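Local structure of replicase polyprotein 1a (Avian infectious bronchitis virus, 3LD1) at residues 257-260 against 265-268; 218-223 against 240-245. The protein is a coronavirus replicase precursor cleaved into non-structural proteins, of which the nsp2 fragment studied here has no firmly established function. The protein carries 3 engineered substitutions. All coordinates share one frame; numbering follows the deposited sequence.

Overall arrangement
Interactions 1 and 2 lie side by side, their centres about 13 Å apart and on the same side of the chain's centre. Interaction 2 comes first along the chain: strand 220-223, half of a two-stranded hairpin, meets the end of helix 232-243. The chain then enters a four-stranded antiparallel sheet, whose two inner strands, 258-260 and 265-269, form interaction 1. Phe260 joins the two, its ring standing edge-to-face with that of Phe242, with Phe260 CD2 3.7 Å from Phe242 CE1; Phe260 O also packs on Arg219 CG. The two contacts thus form one continuous packed region between the helical part of nsp2a and the strand-rich part that follows.

Interaction 1: 257-260 against 265-268; sequences TFAF and AVKI. Engineered in segment 257-260: Phe258 (natural residue Leu).
Ala259 and Val266 face each other as an antiparallel hydrogen-bonded pair and exchange both of their backbone bonds. Ala259 N donates to Val266 O over 2.8 Å, and Val266 N returns a bond of 2.9 Å to Ala259 O. The first meets its carbonyl almost head-on, with a C=O...N angle of 177°; the second bends a little but stays in the carbonyl plane. Further along, Ile268 N reaches Thr257 O at 2.9 Å, tilted 30° from the plane of that carbonyl, just before strand 258-260 begins. Each of these three carbonyl oxygens also receives a CA-H...O contact: Lys267 CA lies 3.3 Å from Thr257 O, with similar approaches from Ala265 CA to Ala259 O and from Phe258 CA to Val266 O. The backbones of Phe260, Ala265 and Lys267 bond to the flanking strands instead, Phe260 with Lys253, Ala265 with Val285 and Lys267 with Glu283. Lys267 NZ, its chain bent at chi3 and chi4, stays 3.9 Å from Thr257 OG1, too long for a hydrogen bond.

On the face carrying Ala259 and Val266, Ala259 CB rests 3.6 Å from Val266 CG2. That methyl lies between the backbone N and the carbonyl carbon of Val266 (CG1 chi1 -63°), which aims it at the alanine. Ile268 leans over the Thr257-Phe258 backbone, its CD1 3.5 Å from Phe258 O, while CG1 makes a looser contact with Ala259 CB. The other face holds Phe258, an engineered residue, whose CD2-CE2 side runs obliquely along CA and CB of Lys267. Beside it, Phe260 CE2 touches Ala265 CB at 3.7 Å. The arrangement is a beta hairpin, closed by the four residues between its strands, and forms the middle of a four-stranded antiparallel meander.

Interaction 2: 218-223 against 240-245; sequences ERTLVV and KFFEEL
This is a buried, largely apolar contact in which one aromatic side chain from the last turn of helix 232-243 packs against the start of strand 220-223. Phe242 carries it: its ring turns one face to the backbone at the start of the strand. Thr220 CA stands over that face, 4.3 Å from the ring centroid and 22° off the normal, while Leu221 N sits above the centre of the same ring. The methyl of Thr220, CG2, presses on Phe242 CD2 at 3.5 Å. At the far end of the ring Leu221 CD1 meets CZ of Phe242 at 3.7 Å; with CG beside its own backbone N (chi1 -76°), the leucine crosses the phenyl at a slant. Arg219 O approaches Phe242 CD1 obliquely.

Arg219 NE bonds to Gly251 O; at the helix end Lys253 NZ donates to the carbonyl oxygens of Glu243 and Leu245, and Leu245 N returns to Phe242 O. Glu218 and Arg219 both adopt left-handed helical phi/psi values, resembling a type I' turn. The contact packs a beta hairpin with a two-residue turn, strands 214-217 and 220-223, against the end of the helix that follows it.

Interaction 1: 257-260 against 265-268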
loop_
_atom_site.group_PDB
_atom_site.type_symbol
_atom_site.label_atom_id
_atom_site.label_comp_id
_atom_site.label_asym_id
_atom_site.label_seq_id
_atom_site.Cartn_x
_atom_site.Cartn_y
_atom_site.Cartn_z
ATOM N N THR A 257 1.164 24.109 -11.291
ATOM C CA THR A 257 1.233 25.068 -10.188
ATOM C C THR A 257 2.035 24.501 -8.954
ATOM O O THR A 257 1.932 25.026 -7.820
ATOM C CB THR A 257 -0.210 25.470 -9.775
ATOM O OG1 THR A 257 -1.056 24.305 -9.700
ATOM C CG2 THR A 257 -0.840 26.459 -10.798
ATOM N N PHE A 258 2.832 23.444 -9.159
ATOM C CA PHE A 258 3.415 22.729 -8.032
ATOM C C PHE A 258 4.894 22.648 -8.145
ATOM O O PHE A 258 5.393 22.626 -9.264
ATOM C CB PHE A 258 2.861 21.288 -7.916
ATOM C CG PHE A 258 1.413 21.233 -7.562
ATOM C CD1 PHE A 258 0.458 20.965 -8.538
ATOM C CD2 PHE A 258 1.003 21.460 -6.253
ATOM C CE1 PHE A 258 -0.902 20.929 -8.233
ATOM C CE2 PHE A 258 -0.342 21.442 -5.911
ATOM C CZ PHE A 258 -1.311 21.189 -6.899
ATOM N N ALA A 259 5.559 22.526 -6.979
ATOM C CA ALA A 259 7.006 22.293 -6.867
ATOM C C ALA A 259 7.343 21.156 -5.905
ATOM O O ALA A 259 6.718 21.014 -4.850
ATOM C CB ALA A 259 7.711 23.534 -6.424
ATOM N N PHE A 260 8.371 20.394 -6.247
ATOM C CA PHE A 260 8.628 19.180 -5.564
ATOM C C PHE A 260 10.075 19.158 -5.153
ATOM O O PHE A 260 10.956 18.898 -5.983
ATOM C CB PHE A 260 8.339 18.017 -6.517
ATOM C CG PHE A 260 6.881 17.804 -6.757
ATOM C CD1 PHE A 260 6.220 18.481 -7.752
ATOM C CD2 PHE A 260 6.155 16.924 -5.966
ATOM C CE1 PHE A 260 4.838 18.301 -7.943
ATOM C CE2 PHE A 260 4.767 16.746 -6.128
ATOM C CZ PHE A 260 4.106 17.421 -7.113
ATOM N N ALA A 265 6.072 18.713 -1.144
ATOM C CA ALA A 265 5.462 19.342 -2.272
ATOM C C ALA A 265 4.783 20.594 -1.828
ATOM O O ALA A 265 4.049 20.566 -0.812
ATOM C CB ALA A 265 4.440 18.469 -2.872
ATOM N N VAL A 266 4.969 21.667 -2.598
ATOM C CA VAL A 266 4.268 22.888 -2.315
ATOM C C VAL A 266 3.625 23.323 -3.572
ATOM O O VAL A 266 4.180 23.078 -4.649
ATOM C CB VAL A 266 5.260 23.996 -1.969
ATOM C CG1 VAL A 266 6.046 23.665 -0.686
ATOM C CG2 VAL A 266 6.219 24.334 -3.207
ATOM N N LYS A 267 2.502 24.012 -3.470
ATOM C CA LYS A 267 2.076 24.860 -4.556
ATOM C C LYS A 267 2.749 26.234 -4.536
ATOM O O LYS A 267 2.978 26.845 -3.432
ATOM C CB LYS A 267 0.593 25.127 -4.552
ATOM C CG LYS A 267 -0.174 24.857 -3.331
ATOM C CD LYS A 267 -1.654 25.012 -3.730
ATOM C CE LYS A 267 -1.832 26.209 -4.712
ATOM N NZ LYS A 267 -1.970 25.787 -6.171
ATOM N N ILE A 268 3.037 26.696 -5.764
ATOM C CA ILE A 268 3.600 27.973 -6.024
ATOM C C ILE A 268 2.432 28.930 -6.130
ATOM O O ILE A 268 1.532 28.710 -6.903
ATOM C CB ILE A 268 4.309 27.960 -7.381
ATOM C CG1 ILE A 268 5.347 26.856 -7.473
ATOM C CG2 ILE A 268 4.975 29.296 -7.657
ATOM C CD1 ILE A 268 5.202 26.144 -8.844
#

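Interaction 2: 218-223 against 240-245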
loop_
_atom_site.group_PDB
_atom_site.type_symbol
_atom_site.label_atom_id
_atom_site.label_comp_id
_atom_site.label_asym_id
_atom_site.label_seq_id
_atom_site.Cartn_x
_atom_site.Cartn_y
_atom_site.Cartn_z
ATOM N N GLU A 218 13.008 12.403 -2.464
ATOM C CA GLU A 218 13.919 12.574 -3.573
ATOM C C GLU A 218 13.188 13.174 -4.778
ATOM O O GLU A 218 13.407 12.769 -5.946
ATOM C CB GLU A 218 14.637 11.255 -3.875
ATOM C CG GLU A 218 15.659 10.867 -2.779
ATOM C CD GLU A 218 16.603 12.035 -2.448
ATOM O OE1 GLU A 218 17.206 12.566 -3.416
ATOM O OE2 GLU A 218 16.708 12.471 -1.251
ATOM N N ARG A 219 12.318 14.141 -4.459
ATOM C CA ARG A 219 11.495 14.863 -5.431
ATOM C C ARG A 219 10.550 13.991 -6.221
ATOM O O ARG A 219 10.180 14.358 -7.346
ATOM C CB ARG A 219 12.316 15.655 -6.423
ATOM C CG ARG A 219 13.354 16.561 -5.815
ATOM C CD ARG A 219 14.483 16.906 -6.831
ATOM N NE ARG A 219 15.468 17.713 -6.132
ATOM C CZ ARG A 219 16.622 17.282 -5.586
ATOM N NH1 ARG A 219 17.044 15.987 -5.693
ATOM N NH2 ARG A 219 17.383 18.187 -4.918
ATOM N N THR A 220 10.126 12.865 -5.659
ATOM C CA THR A 220 8.999 12.127 -6.217
ATOM C C THR A 220 7.978 11.985 -5.146
ATOM O O THR A 220 8.330 11.924 -3.943
ATOM C CB THR A 220 9.324 10.638 -6.577
ATOM O OG1 THR A 220 10.721 10.429 -6.757
ATOM C CG2 THR A 220 8.628 10.251 -7.767
ATOM N N LEU A 221 6.720 11.883 -5.596
ATOM C CA LEU A 221 5.663 11.321 -4.801
ATOM C C LEU A 221 6.008 9.831 -4.642
ATOM O O LEU A 221 6.585 9.242 -5.531
ATOM C CB LEU A 221 4.359 11.479 -5.557
ATOM C CG LEU A 221 3.729 12.890 -5.583
ATOM C CD1 LEU A 221 2.600 13.051 -6.611
ATOM C CD2 LEU A 221 3.174 13.228 -4.226
ATOM N N VAL A 222 5.765 9.257 -3.470
ATOM C CA VAL A 222 5.844 7.822 -3.281
ATOM C C VAL A 222 4.703 7.383 -2.364
ATOM O O VAL A 222 4.300 8.107 -1.519
ATOM C CB VAL A 222 7.235 7.308 -2.800
ATOM C CG1 VAL A 222 8.355 8.322 -3.085
ATOM C CG2 VAL A 222 7.213 6.809 -1.328
ATOM N N VAL A 223 4.105 6.237 -2.647
ATOM C CA VAL A 223 3.087 5.687 -1.779
ATOM C C VAL A 223 3.860 4.783 -0.855
ATOM O O VAL A 223 4.416 3.759 -1.300
ATOM C CB VAL A 223 2.082 4.878 -2.602
ATOM C CG1 VAL A 223 1.303 3.928 -1.724
ATOM C CG2 VAL A 223 1.124 5.790 -3.270
ATOM N N LYS A 240 9.905 7.867 -12.325
ATOM C CA LYS A 240 10.518 8.001 -13.618
ATOM C C LYS A 240 9.938 9.271 -14.277
ATOM O O LYS A 240 10.702 10.067 -14.799
ATOM C CB LYS A 240 10.204 6.755 -14.433
ATOM C CG LYS A 240 11.309 6.287 -15.350
ATOM C CD LYS A 240 10.801 5.174 -16.377
ATOM C CE LYS A 240 11.982 4.658 -17.334
ATOM N NZ LYS A 240 12.317 5.623 -18.465
ATOM N N PHE A 241 8.617 9.469 -14.215
ATOM C CA PHE A 241 7.955 10.683 -14.673
ATOM C C PHE A 241 8.444 11.921 -13.920
ATOM O O PHE A 241 8.400 13.031 -14.440
ATOM C CB PHE A 241 6.473 10.526 -14.405
ATOM C CG PHE A 241 5.600 11.734 -14.744
ATOM C CD1 PHE A 241 5.549 12.864 -13.916
ATOM C CD2 PHE A 241 4.696 11.682 -15.815
ATOM C CE1 PHE A 241 4.645 14.004 -14.227
ATOM C CE2 PHE A 241 3.804 12.765 -16.118
ATOM C CZ PHE A 241 3.793 13.940 -15.328
ATOM N N PHE A 242 8.859 11.757 -12.670
ATOM C CA PHE A 242 9.321 12.912 -11.927
ATOM C C PHE A 242 10.721 13.219 -12.304
ATOM O O PHE A 242 11.062 14.373 -12.539
ATOM C CB PHE A 242 9.192 12.710 -10.429
ATOM C CG PHE A 242 7.861 13.106 -9.926
ATOM C CD1 PHE A 242 7.645 14.382 -9.433
ATOM C CD2 PHE A 242 6.796 12.224 -9.995
ATOM C CE1 PHE A 242 6.349 14.757 -8.993
ATOM C CE2 PHE A 242 5.524 12.559 -9.538
ATOM C CZ PHE A 242 5.271 13.818 -9.047
ATOM N N GLU A 243 11.509 12.163 -12.380
ATOM C CA GLU A 243 12.817 12.183 -12.951
ATOM C C GLU A 243 12.864 13.117 -14.173
ATOM O O GLU A 243 13.612 14.076 -14.192
ATOM C CB GLU A 243 13.182 10.766 -13.366
ATOM C CG GLU A 243 14.602 10.629 -13.799
ATOM C CD GLU A 243 15.586 10.953 -12.664
ATOM O OE1 GLU A 243 15.195 11.678 -11.704
ATOM O OE2 GLU A 243 16.755 10.470 -12.739
ATOM N N GLU A 244 12.035 12.851 -15.163
ATOM C CA GLU A 244 12.075 13.542 -16.443
ATOM C C GLU A 244 11.476 14.943 -16.393
ATOM O O GLU A 244 11.264 15.605 -17.421
ATOM C CB GLU A 244 11.302 12.688 -17.458
ATOM C CG GLU A 244 12.146 11.484 -17.915
ATOM C CD GLU A 244 11.340 10.217 -18.187
ATOM O OE1 GLU A 244 10.077 10.259 -18.433
ATOM O OE2 GLU A 244 12.030 9.165 -18.145
ATOM N N LEU A 245 11.166 15.389 -15.196
ATOM C CA LEU A 245 10.439 16.623 -15.092
ATOM C C LEU A 245 11.499 17.766 -15.051
ATOM O O LEU A 245 12.697 17.514 -14.676
ATOM C CB LEU A 245 9.512 16.519 -13.884
ATOM C CG LEU A 245 8.030 16.963 -13.961
ATOM C CD1 LEU A 245 7.287 16.748 -15.245
ATOM C CD2 LEU A 245 7.182 16.419 -12.781
#